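MGS-M5 (Unidentified, PDB 4Q3N) probably catalyses the NAD-dependent interconversion of L-lactate and pyruvate, as a tetrameric member of the lactate/malate dehydrogenase family. Local coordinates at residues 23-28 / 237-242; 75-80 / 102-107; 79-84 / 93-98; 255-260 / 273-278. All blocks are in the same frame, centred on the assembly; numbering follows the deposited sequence. Where two conformers were deposited one is given.

Contact 1: 23-28 / 237-242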
loop_
_atom_site.group_PDB
_atom_site.type_symbol
_atom_site.label_atom_id
_atom_site.label_comp_id
_atom_site.label_asym_id
_atom_site.label_seq_id
_atom_site.Cartn_x
_atom_site.Cartn_y
_atom_site.Cartn_z
ATOM N N VAL A 23 11.543 -3.488 3.405
ATOM C CA VAL A 23 11.739 -2.141 2.869
ATOM C C VAL A 23 10.719 -1.844 1.761
ATOM O O VAL A 23 10.138 -0.748 1.707
ATOM C CB VAL A 23 13.152 -1.957 2.322
ATOM C CG1 VAL A 23 13.291 -0.606 1.577
ATOM C CG2 VAL A 23 14.157 -2.032 3.479
ATOM N N ASN A 24 10.502 -2.785 0.855
ATOM C CA ASN A 24 9.551 -2.535 -0.216
ATOM C C ASN A 24 8.080 -2.540 0.232
ATOM O O ASN A 24 7.262 -1.949 -0.425
ATOM C CB ASN A 24 9.765 -3.568 -1.294
ATOM C CG ASN A 24 10.979 -3.202 -2.159
ATOM O OD1 ASN A 24 10.842 -2.361 -3.050
ATOM N ND2 ASN A 24 12.166 -3.773 -1.860
ATOM N N GLN A 25 7.769 -3.290 1.297
ATOM C CA GLN A 25 6.420 -3.300 1.847
ATOM C C GLN A 25 6.246 -2.210 2.911
ATOM O O GLN A 25 5.137 -2.000 3.350
ATOM C CB GLN A 25 6.074 -4.685 2.455
ATOM C CG GLN A 25 5.985 -5.804 1.385
ATOM C CD GLN A 25 5.299 -7.040 1.943
ATOM O OE1 GLN A 25 4.380 -6.921 2.782
ATOM N NE2 GLN A 25 5.754 -8.249 1.522
ATOM N N GLY A 26 7.318 -1.555 3.353
ATOM C CA GLY A 26 7.194 -0.626 4.499
ATOM C C GLY A 26 6.665 -1.277 5.782
ATOM O O GLY A 26 5.837 -0.717 6.500
ATOM N N THR A 27 7.132 -2.481 6.103
ATOM C CA THR A 27 6.621 -3.241 7.262
ATOM C C THR A 27 6.859 -2.610 8.611
ATOM O O THR A 27 5.954 -2.557 9.470
ATOM C CB THR A 27 7.289 -4.648 7.291
ATOM O OG1 THR A 27 7.090 -5.189 5.990
ATOM C CG2 THR A 27 6.587 -5.537 8.342
ATOM N N VAL A 28 8.072 -2.096 8.797
ATOM C CA VAL A 28 8.375 -1.439 10.080
ATOM C C VAL A 28 9.180 -0.186 9.789
ATOM O O VAL A 28 9.664 -0.031 8.676
ATOM C CB VAL A 28 9.201 -2.365 11.040
ATOM C CG1 VAL A 28 8.431 -3.626 11.373
ATOM C CG2 VAL A 28 10.585 -2.720 10.385
ATOM N N ALA A 237 7.509 -14.902 3.529
ATOM C CA ALA A 237 6.882 -15.588 4.659
ATOM C C ALA A 237 7.293 -14.867 5.956
ATOM O O ALA A 237 6.452 -14.619 6.825
ATOM C CB ALA A 237 7.342 -17.104 4.720
ATOM N N LEU A 238 8.600 -14.565 6.101
ATOM C CA LEU A 238 9.070 -13.876 7.310
ATOM C C LEU A 238 8.432 -12.463 7.444
ATOM O O LEU A 238 8.128 -11.993 8.563
ATOM C CB LEU A 238 10.599 -13.740 7.322
ATOM C CG LEU A 238 11.353 -15.087 7.429
ATOM C CD1 LEU A 238 12.886 -14.974 7.109
ATOM C CD2 LEU A 238 11.099 -15.732 8.831
ATOM N N VAL A 239 8.277 -11.783 6.315
ATOM C CA VAL A 239 7.577 -10.489 6.351
ATOM C C VAL A 239 6.168 -10.662 6.894
ATOM O O VAL A 239 5.689 -9.887 7.758
ATOM C CB VAL A 239 7.526 -9.835 4.961
ATOM C CG1 VAL A 239 6.583 -8.567 5.037
ATOM C CG2 VAL A 239 8.951 -9.466 4.567
ATOM N N ARG A 240 5.492 -11.702 6.422
ATOM C CA ARG A 240 4.094 -11.879 6.815
ATOM C C ARG A 240 3.977 -12.172 8.282
ATOM O O ARG A 240 3.046 -11.684 8.953
ATOM C CB ARG A 240 3.441 -13.011 6.028
ATOM C CG ARG A 240 1.900 -13.044 6.184
ATOM C CD ARG A 240 1.267 -11.706 5.569
ATOM N NE ARG A 240 -0.135 -11.512 5.937
ATOM C CZ ARG A 240 -0.579 -11.071 7.115
ATOM N NH1 ARG A 240 0.259 -10.841 8.125
ATOM N NH2 ARG A 240 -1.888 -10.901 7.297
ATOM N N ILE A 241 4.902 -12.984 8.798
ATOM C CA ILE A 241 4.919 -13.279 10.242
ATOM C C ILE A 241 5.171 -11.989 11.017
ATOM O O ILE A 241 4.484 -11.678 11.986
ATOM C CB ILE A 241 5.983 -14.336 10.594
ATOM C CG1 ILE A 241 5.573 -15.703 9.977
ATOM C CG2 ILE A 241 6.153 -14.443 12.104
ATOM C CD1 ILE A 241 6.778 -16.736 9.821
ATOM N N THR A 242 6.136 -11.213 10.543
ATOM C CA THR A 242 6.476 -9.936 11.179
ATOM C C THR A 242 5.260 -8.987 11.210
ATOM O O THR A 242 4.997 -8.291 12.206
ATOM C CB THR A 242 7.654 -9.279 10.428
ATOM O OG1 THR A 242 8.776 -10.207 10.451
ATOM C CG2 THR A 242 8.056 -7.958 11.104
#
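Val239 meets Thr27 and Gln25 through a single methyl, CG1, while Thr242, one helical turn further on, meets Thr27 from the same side of helix 232-246. The valine torsion explains this: with chi1 at 172°, CG1 stands trans to the backbone nitrogen and points at both partners. There it lies 3.5 Å from Thr27 OG1. Gln25 and Val239 extend toward each other, the amide OE1 and NE2 of Gln25 both 3.6 Å from Val239 CG1, and NE2 is hydrogen-bonded to Asn24 OD1 of the second subunit, which helps orient the amide. Thr27 turns its other branch to the helix, CG2 reaching Thr242 CG2 at 4.0 Å with the two side chains roughly perpendicular. With chi1 near -58°, Thr242 puts CG2 toward Thr27 and its hydroxyl back over the helix, where OG1 donates to Leu238 O at 2.7 Å, on the opposite face of that carbonyl from Thr242 N, and also bonds Tyr18 OH. No hydrogen bond spans the contact, so van der Waals fit holds it. Gly26, with positive phi, is the C-prime residue of a Schellman motif ending helix 13-25; Thr27, just after it, packs with the end of this first Rossmann helix against helix 232-246 of the C-terminal domain, beside a subunit interface.

Contact 2: 75-80 / 102-107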
loop_
_atom_site.group_PDB
_atom_site.type_symbol
_atom_site.label_atom_id
_atom_site.label_comp_id
_atom_site.label_asym_id
_atom_site.label_seq_id
_atom_site.Cartn_x
_atom_site.Cartn_y
_atom_site.Cartn_z
ATOM N N VAL A 75 13.674 -10.122 16.990
ATOM C CA VAL A 75 14.985 -10.429 16.380
ATOM C C VAL A 75 14.774 -11.649 15.526
ATOM O O VAL A 75 14.223 -12.661 16.011
ATOM C CB VAL A 75 16.084 -10.693 17.442
ATOM C CG1 VAL A 75 17.393 -11.096 16.739
ATOM C CG2 VAL A 75 16.275 -9.443 18.359
ATOM N N VAL A 76 15.201 -11.556 14.272
ATOM C CA VAL A 76 15.051 -12.655 13.331
ATOM C C VAL A 76 16.408 -13.293 13.107
ATOM O O VAL A 76 17.335 -12.634 12.637
ATOM C CB VAL A 76 14.478 -12.180 12.000
ATOM C CG1 VAL A 76 14.240 -13.384 11.006
ATOM C CG2 VAL A 76 13.103 -11.387 12.272
ATOM N N ILE A 77 16.532 -14.563 13.458
ATOM C CA ILE A 77 17.834 -15.239 13.365
ATOM C C ILE A 77 17.916 -16.105 12.108
ATOM O O ILE A 77 17.107 -17.014 11.913
ATOM C CB ILE A 77 18.100 -16.123 14.599
ATOM C CG1 ILE A 77 17.967 -15.275 15.886
ATOM C CG2 ILE A 77 19.476 -16.860 14.456
ATOM C CD1 ILE A 77 17.924 -16.110 17.168
ATOM N N THR A 78 18.892 -15.809 11.264
ATOM C CA THR A 78 19.093 -16.569 10.004
ATOM C C THR A 78 20.506 -17.205 9.984
ATOM O O THR A 78 20.859 -17.895 9.055
ATOM C CB THR A 78 18.916 -15.659 8.763
ATOM O OG1 THR A 78 20.126 -14.902 8.557
ATOM C CG2 THR A 78 17.709 -14.699 8.936
ATOM N N ALA A 79 21.300 -16.976 11.030
ATOM C CA ALA A 79 22.681 -17.473 11.090
ATOM C C ALA A 79 22.788 -18.973 11.121
ATOM O O ALA A 79 21.927 -19.658 11.688
ATOM C CB ALA A 79 23.383 -16.912 12.328
ATOM N N GLY A 80 23.905 -19.487 10.606
ATOM C CA GLY A 80 24.171 -20.910 10.666
ATOM C C GLY A 80 25.260 -21.299 9.679
ATOM O O GLY A 80 25.860 -20.434 9.019
ATOM N N THR A 102 24.946 -19.410 20.916
ATOM C CA THR A 102 25.775 -18.211 21.034
ATOM C C THR A 102 25.040 -16.934 20.613
ATOM O O THR A 102 25.137 -15.938 21.283
ATOM C CB THR A 102 27.031 -18.375 20.206
ATOM O OG1 THR A 102 27.766 -19.462 20.769
ATOM C CG2 THR A 102 27.904 -17.113 20.231
ATOM N N VAL A 103 24.322 -16.968 19.497
ATOM C CA VAL A 103 23.547 -15.807 19.073
ATOM C C VAL A 103 22.546 -15.407 20.155
ATOM O O VAL A 103 22.422 -14.249 20.528
ATOM C CB VAL A 103 22.800 -16.088 17.770
ATOM C CG1 VAL A 103 21.736 -14.964 17.503
ATOM C CG2 VAL A 103 23.801 -16.169 16.632
ATOM N N VAL A 104 21.823 -16.388 20.660
ATOM C CA VAL A 104 20.777 -16.109 21.600
ATOM C C VAL A 104 21.319 -15.563 22.922
ATOM O O VAL A 104 20.774 -14.586 23.450
ATOM C CB VAL A 104 19.940 -17.371 21.771
ATOM C CG1 VAL A 104 19.106 -17.297 23.037
ATOM C CG2 VAL A 104 19.077 -17.522 20.505
ATOM N N LYS A 105 22.439 -16.118 23.409
ATOM C CA LYS A 105 23.071 -15.571 24.615
ATOM C C LYS A 105 23.488 -14.119 24.408
ATOM O O LYS A 105 23.313 -13.285 25.285
ATOM C CB LYS A 105 24.315 -16.387 25.017
ATOM C CG LYS A 105 24.012 -17.833 25.445
ATOM C CD LYS A 105 22.741 -18.005 26.304
ATOM C CE LYS A 105 22.832 -19.270 27.159
ATOM N NZ LYS A 105 21.555 -19.682 27.795
ATOM N N ASN A 106 24.084 -13.827 23.256
ATOM C CA ASN A 106 24.478 -12.455 22.935
ATOM C C ASN A 106 23.250 -11.528 22.847
ATOM O O ASN A 106 23.297 -10.359 23.307
ATOM C CB ASN A 106 25.267 -12.430 21.616
ATOM C CG ASN A 106 26.710 -12.952 21.812
ATOM O OD1 ASN A 106 27.264 -12.739 22.856
ATOM N ND2 ASN A 106 27.273 -13.642 20.842
ATOM N N ILE A 107 22.160 -12.022 22.257
ATOM C CA ILE A 107 20.926 -11.210 22.201
ATOM C C ILE A 107 20.423 -10.924 23.615
ATOM O O ILE A 107 20.103 -9.774 23.955
ATOM C CB ILE A 107 19.803 -11.908 21.410
ATOM C CG1 ILE A 107 20.156 -12.045 19.917
ATOM C CG2 ILE A 107 18.440 -11.112 21.555
ATOM C CD1 ILE A 107 19.235 -13.016 19.216
#
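Ile77 directs its side chain from strand 74-77 into the face of helix 89-109 made by Val103, Val104 and Ile107. From CB, with chi1 at -55°, the longer branch leaves on the side opposite the carbonyl carbon, and chi2 of 168° extends it toward the helix. CG1 is the first atom to make contact, 4.1 Å from Val103 CG1. The terminal CD1 then sits among three residues. It is 4.0 Å from Val103 CG1, the two side chains meeting tip to tip; it lies 3.8 Å from Val104 CG2, which arrives at about a right angle; and it is 3.9 Å from Ile107 CD1. That isoleucine methyl also touches Val75 CG1 at 3.6 Å, the Val75 and Ile107 side chains sliding past one another in opposite directions. Ala79 CB adds a looser contact to Val103 CG2 at 4.4 Å. All these pairs are apolar. The segment axes run nearly antiparallel, at 165° and 10.7 Å apart, a separation bridged by aliphatic side chains from both elements. After the helix the chain returns to the sheet as strand 115-118, beside strand 74-77, its backbone bonded to Val75 and Ile77, so the arrangement is that of the beta-alpha-beta crossover of a Rossmann nucleotide-binding fold.

Contact 3: 79-84 / 93-98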
loop_
_atom_site.group_PDB
_atom_site.type_symbol
_atom_site.label_atom_id
_atom_site.label_comp_id
_atom_site.label_asym_id
_atom_site.label_seq_id
_atom_site.Cartn_x
_atom_site.Cartn_y
_atom_site.Cartn_z
ATOM N N ALA A 79 21.300 -16.976 11.030
ATOM C CA ALA A 79 22.681 -17.473 11.090
ATOM C C ALA A 79 22.788 -18.973 11.121
ATOM O O ALA A 79 21.927 -19.658 11.688
ATOM C CB ALA A 79 23.383 -16.912 12.328
ATOM N N GLY A 80 23.905 -19.487 10.606
ATOM C CA GLY A 80 24.171 -20.910 10.666
ATOM C C GLY A 80 25.260 -21.299 9.679
ATOM O O GLY A 80 25.860 -20.434 9.019
ATOM N N VAL A 81 25.496 -22.605 9.564
ATOM C CA VAL A 81 26.594 -23.104 8.756
ATOM C C VAL A 81 26.169 -24.217 7.813
ATOM O O VAL A 81 25.150 -24.877 8.023
ATOM C CB VAL A 81 27.735 -23.645 9.645
ATOM C CG1 VAL A 81 28.524 -22.521 10.244
ATOM C CG2 VAL A 81 27.188 -24.576 10.726
ATOM N N ASN A 82 26.994 -24.462 6.799
ATOM C CA ASN A 82 26.722 -25.541 5.865
ATOM C C ASN A 82 27.587 -26.753 6.133
ATOM O O ASN A 82 28.709 -26.640 6.619
ATOM C CB ASN A 82 26.916 -25.059 4.433
ATOM C CG ASN A 82 25.830 -24.087 3.995
ATOM O OD1 ASN A 82 24.681 -24.164 4.447
ATOM N ND2 ASN A 82 26.191 -23.172 3.105
ATOM N N GLN A 83 27.046 -27.919 5.818
ATOM C CA GLN A 83 27.762 -29.175 5.946
ATOM C C GLN A 83 29.149 -29.149 5.283
ATOM O O GLN A 83 29.285 -28.729 4.146
ATOM C CB GLN A 83 26.930 -30.293 5.340
ATOM C CG GLN A 83 27.562 -31.630 5.524
ATOM C CD GLN A 83 26.712 -32.727 4.958
ATOM O OE1 GLN A 83 25.737 -32.463 4.256
ATOM N NE2 GLN A 83 27.072 -33.978 5.260
ATOM N N LYS A 84 30.173 -29.565 6.011
ATOM C CA LYS A 84 31.519 -29.676 5.453
ATOM C C LYS A 84 31.717 -31.049 4.817
ATOM O O LYS A 84 30.992 -31.997 5.128
ATOM C CB LYS A 84 32.591 -29.455 6.528
ATOM C CG LYS A 84 32.624 -28.060 7.159
ATOM C CD LYS A 84 33.745 -28.026 8.200
ATOM C CE LYS A 84 33.795 -26.719 8.990
ATOM N NZ LYS A 84 34.622 -26.917 10.231
ATOM N N LEU A 93 24.336 -30.643 12.800
ATOM C CA LEU A 93 23.192 -30.279 13.622
ATOM C C LEU A 93 23.684 -29.651 14.902
ATOM O O LEU A 93 23.213 -28.603 15.312
ATOM C CB LEU A 93 22.367 -31.507 13.948
ATOM C CG LEU A 93 20.885 -31.382 14.199
ATOM C CD1 LEU A 93 20.278 -30.688 13.037
ATOM C CD2 LEU A 93 20.321 -32.801 14.337
ATOM N N LYS A 94 24.649 -30.312 15.533
ATOM C CA LYS A 94 25.265 -29.771 16.737
ATOM C C LYS A 94 26.045 -28.473 16.519
ATOM O O LYS A 94 26.012 -27.609 17.383
ATOM C CB LYS A 94 26.184 -30.814 17.377
ATOM C CG LYS A 94 25.445 -31.856 18.185
ATOM C CD LYS A 94 26.369 -33.068 18.427
ATOM C CE LYS A 94 25.878 -33.979 19.540
ATOM N NZ LYS A 94 26.222 -33.456 20.896
ATOM N N ARG A 95 26.761 -28.337 15.402
ATOM C CA ARG A 95 27.436 -27.071 15.116
ATOM C C ARG A 95 26.397 -25.941 14.966
ATOM O O ARG A 95 26.612 -24.851 15.482
ATOM C CB ARG A 95 28.287 -27.142 13.857
ATOM C CG ARG A 95 29.669 -27.630 14.043
ATOM C CD ARG A 95 30.264 -27.947 12.685
ATOM N NE ARG A 95 30.552 -26.741 11.922
ATOM C CZ ARG A 95 30.298 -26.576 10.634
ATOM N NH1 ARG A 95 29.723 -27.534 9.929
ATOM N NH2 ARG A 95 30.636 -25.439 10.048
ATOM N N ASN A 96 25.291 -26.189 14.267
ATOM C CA ASN A 96 24.237 -25.159 14.179
ATOM C C ASN A 96 23.566 -24.846 15.526
ATOM O O ASN A 96 23.284 -23.691 15.842
ATOM C CB ASN A 96 23.171 -25.549 13.140
ATOM C CG ASN A 96 23.640 -25.292 11.712
ATOM O OD1 ASN A 96 23.855 -24.144 11.311
ATOM N ND2 ASN A 96 23.819 -26.359 10.945
ATOM N N ALA A 97 23.309 -25.863 16.335
ATOM C CA ALA A 97 22.795 -25.589 17.671
ATOM C C ALA A 97 23.733 -24.680 18.489
ATOM O O ALA A 97 23.268 -23.822 19.231
ATOM C CB ALA A 97 22.567 -26.873 18.392
ATOM N N GLU A 98 25.056 -24.872 18.368
ATOM C CA GLU A 98 25.990 -24.039 19.120
ATOM C C GLU A 98 26.002 -22.607 18.591
ATOM O O GLU A 98 26.140 -21.648 19.363
ATOM C CB GLU A 98 27.417 -24.632 19.102
ATOM C CG GLU A 98 27.588 -25.707 20.140
ATOM C CD GLU A 98 27.507 -25.170 21.556
ATOM O OE1 GLU A 98 27.981 -24.038 21.781
ATOM O OE2 GLU A 98 26.964 -25.875 22.442
#
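Val81 and Asn96 supply the one hydrogen bond of the contact. Val81 N donates to Asn96 OD1 at 2.8 Å with an N-H...O angle of 165°, and the donor is tilted 19° from the plane of the amide carbonyl. Gly80 CA is 3.3 Å from the same OD1, and the CA atoms of Gly80 and Asn96 are the nearest such pair across the segments. The Asn96 amide can reach the loop because chi1, near -78°, swings CG away from its own carbonyl carbon; its ND2 makes a weak bond back to Leu92 O in the preceding turn.

Van der Waals contacts centre on the Arg95 guanidinium, which lies between two aliphatic groups. Val81 CG2 covers one face, 3.6 Å above the plane, and Lys84 CE covers the opposite face at the same height, both offset toward the rim. The arginine is bent at chi3, while the lysine chain is extended and crosses it at about a right angle. Val81 CB also approaches Arg95 NH2, at 3.4 Å.

Among the polar and charged groups, Asn82 O lies near the guanidinium plane at its edge, 3.6 Å from Arg95 NH1, too long to count as a bond here. Lys84 NZ stands 4.3 Å from Arg95 NH2; Glu87 OE1, which forms a salt bridge with Arg95 NH1 and accepts from Lys84 N, probably balances part of the positive charge.

The chemistry therefore implies a loop fastened to helix 89-109 at one backbone nitrogen, with an arginine whose guanidinium is sandwiched between aliphatic groups and probably oriented by the Glu87 carboxylate, on an otherwise solvent-facing surface.

Contact 4: 255-260 / 273-278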
loop_
_atom_site.group_PDB
_atom_site.type_symbol
_atom_site.label_atom_id
_atom_site.label_comp_id
_atom_site.label_asym_id
_atom_site.label_seq_id
_atom_site.Cartn_x
_atom_site.Cartn_y
_atom_site.Cartn_z
ATOM N N ILE A 255 3.369 -21.967 11.855
ATOM C CA ILE A 255 4.746 -21.618 12.224
ATOM C C ILE A 255 5.247 -22.678 13.165
ATOM O O ILE A 255 4.450 -23.493 13.641
ATOM C CB ILE A 255 4.823 -20.243 12.923
ATOM C CG1 ILE A 255 3.713 -20.120 13.979
ATOM C CG2 ILE A 255 4.557 -19.134 11.923
ATOM C CD1 ILE A 255 3.969 -19.013 14.997
ATOM N N SER A 256 6.560 -22.681 13.425
ATOM C CA SER A 256 7.152 -23.537 14.440
ATOM C C SER A 256 6.790 -23.050 15.835
ATOM O O SER A 256 7.169 -21.946 16.214
ATOM C CB SER A 256 8.685 -23.592 14.319
ATOM O OG SER A 256 9.125 -24.100 13.075
ATOM N N VAL A 257 6.095 -23.889 16.606
ATOM C CA VAL A 257 5.691 -23.530 17.978
ATOM C C VAL A 257 5.828 -24.735 18.859
ATOM O O VAL A 257 5.844 -25.887 18.368
ATOM C CB VAL A 257 4.221 -23.040 18.048
ATOM C CG1 VAL A 257 4.113 -21.644 17.488
ATOM C CG2 VAL A 257 3.294 -24.020 17.285
ATOM N N LEU A 258 5.903 -24.491 20.163
ATOM C CA LEU A 258 6.056 -25.581 21.111
ATOM C C LEU A 258 4.706 -26.281 21.258
ATOM O O LEU A 258 3.743 -25.662 21.754
ATOM C CB LEU A 258 6.530 -25.070 22.466
ATOM C CG LEU A 258 6.786 -26.167 23.515
ATOM C CD1 LEU A 258 8.088 -27.005 23.149
ATOM C CD2 LEU A 258 6.886 -25.603 24.949
ATOM N N ASN A 259 4.622 -27.552 20.866
ATOM C CA ASN A 259 3.328 -28.258 20.957
ATOM C C ASN A 259 2.749 -28.190 22.367
ATOM O O ASN A 259 1.640 -27.680 22.573
ATOM C CB ASN A 259 3.436 -29.725 20.551
ATOM C CG ASN A 259 2.077 -30.450 20.686
ATOM O OD1 ASN A 259 1.062 -29.941 20.234
ATOM N ND2 ASN A 259 2.058 -31.601 21.349
ATOM N N ASN A 260 3.502 -28.712 23.332
ATOM C CA ASN A 260 3.137 -28.510 24.745
ATOM C C ASN A 260 1.741 -29.069 25.052
ATOM O O ASN A 260 0.974 -28.468 25.798
ATOM C CB ASN A 260 3.196 -27.014 25.088
ATOM C CG ASN A 260 3.225 -26.731 26.591
ATOM O OD1 ASN A 260 3.758 -27.492 27.352
ATOM N ND2 ASN A 260 2.652 -25.604 27.000
ATOM N N LEU A 273 2.666 -25.790 13.241
ATOM C CA LEU A 273 1.236 -25.854 13.563
ATOM C C LEU A 273 0.631 -24.475 13.330
ATOM O O LEU A 273 1.319 -23.467 13.461
ATOM C CB LEU A 273 1.007 -26.293 15.031
ATOM C CG LEU A 273 1.573 -27.686 15.384
ATOM C CD1 LEU A 273 1.570 -27.859 16.930
ATOM C CD2 LEU A 273 0.773 -28.841 14.673
ATOM N N PRO A 274 -0.672 -24.422 13.009
ATOM C CA PRO A 274 -1.303 -23.103 12.860
ATOM C C PRO A 274 -1.377 -22.400 14.228
ATOM O O PRO A 274 -1.745 -23.002 15.227
ATOM C CB PRO A 274 -2.697 -23.431 12.312
ATOM C CG PRO A 274 -3.000 -24.823 12.812
ATOM C CD PRO A 274 -1.634 -25.538 12.905
ATOM N N ALA A 275 -1.020 -21.132 14.268
ATOM C CA ALA A 275 -1.018 -20.430 15.538
ATOM C C ALA A 275 -1.495 -19.000 15.343
ATOM O O ALA A 275 -1.345 -18.424 14.266
ATOM C CB ALA A 275 0.423 -20.465 16.181
ATOM N N VAL A 276 -2.066 -18.443 16.407
ATOM C CA VAL A 276 -2.556 -17.083 16.398
ATOM C C VAL A 276 -1.433 -16.144 16.834
ATOM O O VAL A 276 -0.957 -16.230 17.979
ATOM C CB VAL A 276 -3.786 -16.918 17.350
ATOM C CG1 VAL A 276 -4.297 -15.460 17.282
ATOM C CG2 VAL A 276 -4.885 -17.880 16.962
ATOM N N LEU A 277 -1.048 -15.228 15.949
ATOM C CA LEU A 277 0.014 -14.240 16.230
ATOM C C LEU A 277 -0.538 -12.829 16.460
ATOM O O LEU A 277 -1.370 -12.348 15.684
ATOM C CB LEU A 277 0.993 -14.174 15.071
ATOM C CG LEU A 277 1.911 -15.399 14.948
ATOM C CD1 LEU A 277 2.659 -15.360 13.604
ATOM C CD2 LEU A 277 2.926 -15.323 16.094
ATOM N N ASN A 278 -0.032 -12.149 17.477
ATOM C CA ASN A 278 -0.403 -10.756 17.683
ATOM C C ASN A 278 0.842 -10.067 18.285
ATOM O O ASN A 278 1.931 -10.635 18.258
ATOM C CB ASN A 278 -1.673 -10.652 18.571
ATOM C CG ASN A 278 -1.451 -11.150 19.989
ATOM O OD1 ASN A 278 -0.351 -11.077 20.498
ATOM N ND2 ASN A 278 -2.524 -11.654 20.644
#
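The beta hairpin of strands 251-258 and 270-278, part of the antiparallel sheet in the C-terminal domain, pairs Ile255 with Leu273 as an antiparallel hydrogen-bonded pair. Ile255 N donates to Leu273 O at 3.0 Å, from 42° out of the carbonyl plane, and Leu273 N returns a bond to Ile255 O at 2.9 Å. From this bridge the segments diverge, their short axes lying at 82°; toward the hairpin loop the pairing continues with Val257 and Ile271. Side chains occupy the angle opened by the divergence. The Ile255 CG1 branch takes the crowded position between its backbone nitrogen and carbonyl carbon (chi1 45°), which aims it at the departing strand: CG1 is 4.0 Å from Ala275 CB. Val257 spreads its two methyls over Leu273 and Ala275, CG2 at 3.9 Å from Leu273 CB and CG1 at 4.1 Å from Ala275 CB. At the hairpin end, Asn259 OD1 accepts from Tyr263 N and ND2 donates to Glu266 O, while Asn259 OD1 also lies 3.9 Å from Leu273 CD1. Where strand 270-278 nears its end, Leu277 CD2 meets Ile255 CD1 tip to tip at 4.0 Å.

In the fold
Contacts 2 and 3 both use helix 89-109 and start from the same chain segment, sharing Ala79 and Gly80; their centres are about 13 Å apart, so the strand-to-helix packing of the nucleotide-binding domain passes directly into the fastening of the following loop. Both are nested along the chain inside the loop closed by contact 1, which joins that domain to the C-terminal one. Contact 4 follows in series, its centre about 19 Å from that of contact 1, yet the two touch: Ile241 of helix 232-246 packs on Ile255 and Leu277. Helix 232-246 thus lies between the first Rossmann helix and the C-terminal hairpin, linking the two domains. Contacts 3 and 4, with centres about 24 Å apart, do not touch.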